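Local atomic coordinates of transcriptional regulator, LRP/AsnC family (Neisseria meningitidis, PDB entry 2P5V), a protein that probably regulates transcription by binding specific DNA sequences, as other members of the Lrp/AsnC family do, and binds calcium ions. Residues A84-V98 with F125-Q137. Sequence-based numbering, arbitrary orientation.
Sequences AREDFAASVRKWPEV and FVLDTLLSHHGVQ
Trp95 and Phe125 form a T-shaped stack, the edge of the phenylalanine directed at the indole face with the two planes at 86°. The methyl of Thr129 sits on the same side of the indole, offset toward its rim, CG2 standing 3.3 Å from Trp95 NE1; the broad indole thus spans two successive turns of the facing helix. Above Phe125, the aliphatic CG of Glu97 makes a CH-pi contact, 4.0 Å from the ring centroid. The Glu97 chain folds back at chi2 (-86°), and its carboxylate lies nearly parallel to the ring. Deeper in, branched Leu130 touches two aromatic rings with one methyl, CD1 meeting Trp95 CZ3 and the rim of Phe88, while Val136 CG2 packs on Phe88 CE1 at 3.6 Å. Phe88, Leu130 and Val136 belong to the core of the ferredoxin-like Lrp/AsnC ligand-binding domain, where helices 84-94 and 119-130 lie side by side on one antiparallel sheet. Imidazole carries two nitrogens, which lets His133 share a 2.7 Å in-plane hydrogen bond between NE2 and Ser91 OG while ND1 accepts from Gly135 N, fixing the ring's rotation. His134 NE2 donates to Asp87 OD2 at 3.0 Å, meeting the carboxylate from above its plane.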
# COMPACT_ATOMS: atom_id res chain seq x y z
N ALA G 84 -3.67 23.94 -9.13
CA ALA G 84 -3.59 23.37 -7.79
C ALA G 84 -2.14 23.41 -7.26
O ALA G 84 -1.90 23.80 -6.11
CB ALA G 84 -4.12 21.93 -7.77
N ARG G 85 -1.18 23.00 -8.09
CA ARG G 85 0.22 22.95 -7.65
C ARG G 85 0.77 24.34 -7.33
O ARG G 85 1.37 24.57 -6.27
CB ARG G 85 1.10 22.25 -8.69
CG ARG G 85 0.82 20.76 -8.78
CD ARG G 85 1.79 20.03 -9.68
NE ARG G 85 1.77 18.60 -9.38
CZ ARG G 85 2.71 17.95 -8.70
NH1 ARG G 85 3.80 18.56 -8.24
NH2 ARG G 85 2.55 16.65 -8.48
N GLU G 86 0.52 25.27 -8.24
CA GLU G 86 0.94 26.65 -8.09
C GLU G 86 0.33 27.30 -6.84
O GLU G 86 1.05 27.91 -6.05
CB GLU G 86 0.53 27.43 -9.34
CG GLU G 86 1.16 28.80 -9.47
CD GLU G 86 0.80 29.47 -10.78
OE1 GLU G 86 0.61 28.76 -11.79
OE2 GLU G 86 0.70 30.71 -10.79
N ASP G 87 -0.98 27.16 -6.66
CA ASP G 87 -1.68 27.73 -5.50
C ASP G 87 -1.21 27.16 -4.17
O ASP G 87 -1.19 27.87 -3.16
CB ASP G 87 -3.19 27.50 -5.62
CG ASP G 87 -3.83 28.30 -6.73
OD1 ASP G 87 -3.21 29.27 -7.23
OD2 ASP G 87 -4.96 27.95 -7.11
N PHE G 88 -0.86 25.88 -4.18
CA PHE G 88 -0.42 25.20 -2.97
C PHE G 88 0.99 25.65 -2.59
O PHE G 88 1.26 25.93 -1.42
CB PHE G 88 -0.47 23.68 -3.15
CG PHE G 88 0.07 22.92 -1.97
CD1 PHE G 88 -0.62 22.90 -0.77
CD2 PHE G 88 1.28 22.25 -2.05
CE1 PHE G 88 -0.13 22.22 0.33
CE2 PHE G 88 1.79 21.56 -0.95
CZ PHE G 88 1.07 21.55 0.25
N ALA G 89 1.88 25.70 -3.58
CA ALA G 89 3.22 26.21 -3.35
C ALA G 89 3.16 27.63 -2.77
O ALA G 89 3.92 27.96 -1.85
CB ALA G 89 4.03 26.19 -4.65
N ALA G 90 2.25 28.46 -3.28
CA ALA G 90 2.11 29.84 -2.83
C ALA G 90 1.72 29.94 -1.35
O ALA G 90 2.26 30.76 -0.60
CB ALA G 90 1.09 30.57 -3.69
N SER G 91 0.77 29.10 -0.94
CA SER G 91 0.30 29.07 0.45
C SER G 91 1.36 28.49 1.38
O SER G 91 1.54 28.98 2.49
CB SER G 91 -0.98 28.25 0.56
OG SER G 91 -1.97 28.74 -0.32
N VAL G 92 2.04 27.44 0.94
CA VAL G 92 3.02 26.76 1.79
C VAL G 92 4.21 27.69 2.07
O VAL G 92 4.82 27.64 3.15
CB VAL G 92 3.46 25.38 1.18
CG1 VAL G 92 4.42 25.57 0.02
CG2 VAL G 92 4.08 24.49 2.24
N ARG G 93 4.50 28.57 1.11
CA ARG G 93 5.54 29.58 1.29
C ARG G 93 5.17 30.62 2.37
O ARG G 93 6.05 31.19 3.01
CB ARG G 93 5.90 30.24 -0.05
CG ARG G 93 6.85 29.37 -0.89
CD ARG G 93 7.33 30.05 -2.15
NE ARG G 93 6.35 29.93 -3.23
CZ ARG G 93 6.45 29.14 -4.30
NH1 ARG G 93 7.51 28.34 -4.49
NH2 ARG G 93 5.48 29.15 -5.21
N LYS G 94 3.87 30.80 2.61
CA LYS G 94 3.37 31.68 3.66
C LYS G 94 3.18 31.01 5.04
O LYS G 94 2.98 31.71 6.02
CB LYS G 94 2.04 32.30 3.22
CG LYS G 94 2.14 33.13 1.96
CD LYS G 94 0.77 33.64 1.51
CE LYS G 94 0.88 34.47 0.23
NZ LYS G 94 -0.45 34.78 -0.36
N TRP G 95 3.24 29.68 5.11
CA TRP G 95 3.00 28.98 6.38
C TRP G 95 4.27 28.86 7.20
O TRP G 95 5.13 28.05 6.88
CB TRP G 95 2.42 27.58 6.14
CG TRP G 95 1.08 27.58 5.50
CD1 TRP G 95 0.14 28.57 5.56
CD2 TRP G 95 0.50 26.53 4.71
NE1 TRP G 95 -0.97 28.22 4.86
CE2 TRP G 95 -0.79 26.97 4.32
CE3 TRP G 95 0.94 25.27 4.28
CZ2 TRP G 95 -1.64 26.19 3.54
CZ3 TRP G 95 0.10 24.51 3.50
CH2 TRP G 95 -1.18 24.97 3.13
N PRO G 96 4.41 29.66 8.27
CA PRO G 96 5.72 29.65 8.95
C PRO G 96 6.08 28.33 9.64
O PRO G 96 7.26 28.05 9.86
CB PRO G 96 5.60 30.78 9.98
CG PRO G 96 4.37 31.54 9.61
CD PRO G 96 3.47 30.58 8.93
N GLU G 97 5.07 27.53 9.99
CA GLU G 97 5.30 26.22 10.60
C GLU G 97 5.90 25.21 9.63
O GLU G 97 6.56 24.28 10.06
CB GLU G 97 4.03 25.65 11.25
CG GLU G 97 2.77 25.74 10.40
CD GLU G 97 2.05 27.06 10.56
OE1 GLU G 97 1.39 27.25 11.60
OE2 GLU G 97 2.13 27.88 9.64
N VAL G 98 5.70 25.39 8.32
CA VAL G 98 6.33 24.54 7.30
C VAL G 98 7.69 25.15 6.92
O VAL G 98 7.75 26.23 6.34
CB VAL G 98 5.44 24.37 6.05
CG1 VAL G 98 6.09 23.48 4.99
CG2 VAL G 98 4.09 23.82 6.44
N PHE G 125 -3.62 23.17 12.67
CA PHE G 125 -3.00 23.44 11.37
C PHE G 125 -3.57 22.54 10.28
O PHE G 125 -4.12 23.02 9.29
CB PHE G 125 -1.49 23.25 11.45
CG PHE G 125 -0.81 23.36 10.13
CD1 PHE G 125 -0.80 24.56 9.45
CD2 PHE G 125 -0.21 22.25 9.54
CE1 PHE G 125 -0.19 24.67 8.21
CE2 PHE G 125 0.41 22.36 8.30
CZ PHE G 125 0.42 23.57 7.64
N VAL G 126 -3.46 21.24 10.48
CA VAL G 126 -3.94 20.25 9.52
C VAL G 126 -5.43 20.44 9.16
O VAL G 126 -5.78 20.62 7.99
CB VAL G 126 -3.69 18.82 10.06
CG1 VAL G 126 -4.48 17.80 9.28
CG2 VAL G 126 -2.20 18.51 10.03
N LEU G 127 -6.29 20.42 10.17
CA LEU G 127 -7.74 20.47 9.94
C LEU G 127 -8.22 21.82 9.38
O LEU G 127 -9.07 21.84 8.49
CB LEU G 127 -8.52 20.16 11.23
CG LEU G 127 -8.42 18.73 11.80
CD1 LEU G 127 -9.57 18.47 12.79
CD2 LEU G 127 -8.43 17.66 10.72
N ASP G 128 -7.68 22.92 9.91
CA ASP G 128 -8.15 24.26 9.54
C ASP G 128 -7.37 24.89 8.38
O ASP G 128 -7.93 25.69 7.65
CB ASP G 128 -8.13 25.21 10.75
CG ASP G 128 -8.73 24.59 11.99
OD1 ASP G 128 -9.49 23.61 11.87
OD2 ASP G 128 -8.42 25.08 13.10
N THR G 129 -6.09 24.54 8.22
CA THR G 129 -5.27 25.19 7.18
C THR G 129 -4.97 24.26 6.01
O THR G 129 -5.34 24.55 4.89
CB THR G 129 -3.95 25.75 7.77
OG1 THR G 129 -4.26 26.73 8.75
CG2 THR G 129 -3.10 26.41 6.69
N LEU G 130 -4.29 23.16 6.29
CA LEU G 130 -3.83 22.28 5.22
C LEU G 130 -4.97 21.66 4.42
O LEU G 130 -5.04 21.83 3.20
CB LEU G 130 -2.96 21.18 5.81
CG LEU G 130 -2.26 20.26 4.80
CD1 LEU G 130 -1.46 21.08 3.79
CD2 LEU G 130 -1.39 19.31 5.56
N LEU G 131 -5.87 20.96 5.11
CA LEU G 131 -6.86 20.12 4.44
C LEU G 131 -7.96 20.95 3.80
O LEU G 131 -8.57 20.52 2.84
CB LEU G 131 -7.47 19.11 5.42
CG LEU G 131 -6.48 18.05 5.90
CD1 LEU G 131 -7.09 17.15 6.97
CD2 LEU G 131 -5.97 17.21 4.74
N SER G 132 -8.17 22.15 4.35
CA SER G 132 -9.15 23.10 3.85
C SER G 132 -8.72 23.76 2.53
O SER G 132 -9.55 24.34 1.83
CB SER G 132 -9.39 24.19 4.89
OG SER G 132 -8.18 24.88 5.17
N HIS G 133 -7.44 23.66 2.21
CA HIS G 133 -6.88 24.27 1.01
C HIS G 133 -7.43 23.56 -0.23
O HIS G 133 -7.36 22.33 -0.34
CB HIS G 133 -5.34 24.19 1.04
CG HIS G 133 -4.66 25.08 0.04
ND1 HIS G 133 -4.77 24.89 -1.32
CD2 HIS G 133 -3.84 26.15 0.21
CE1 HIS G 133 -4.05 25.81 -1.95
NE2 HIS G 133 -3.48 26.58 -1.05
N HIS G 134 -7.97 24.35 -1.15
CA HIS G 134 -8.62 23.84 -2.38
C HIS G 134 -7.71 22.98 -3.25
O HIS G 134 -8.19 22.15 -4.00
CB HIS G 134 -9.17 25.01 -3.21
CG HIS G 134 -8.12 26.00 -3.65
ND1 HIS G 134 -7.80 27.11 -2.90
CD2 HIS G 134 -7.34 26.04 -4.75
CE1 HIS G 134 -6.86 27.80 -3.53
NE2 HIS G 134 -6.57 27.18 -4.66
N GLY G 135 -6.41 23.21 -3.16
CA GLY G 135 -5.42 22.42 -3.89
C GLY G 135 -5.09 21.07 -3.28
O GLY G 135 -4.51 20.23 -3.96
N VAL G 136 -5.46 20.86 -2.01
CA VAL G 136 -5.06 19.67 -1.27
C VAL G 136 -6.15 18.60 -1.29
O VAL G 136 -7.25 18.81 -0.79
CB VAL G 136 -4.69 20.01 0.20
CG1 VAL G 136 -4.40 18.74 1.01
CG2 VAL G 136 -3.48 20.95 0.24
N GLN G 137 -5.82 17.44 -1.86
CA GLN G 137 -6.71 16.29 -1.93
C GLN G 137 -6.65 15.50 -0.63
O GLN G 137 -7.68 15.06 -0.13
CB GLN G 137 -6.27 15.39 -3.07
CG GLN G 137 -7.11 14.17 -3.34
CD GLN G 137 -6.37 13.18 -4.23
OE1 GLN G 137 -6.37 13.32 -5.46
NE2 GLN G 137 -5.72 12.19 -3.61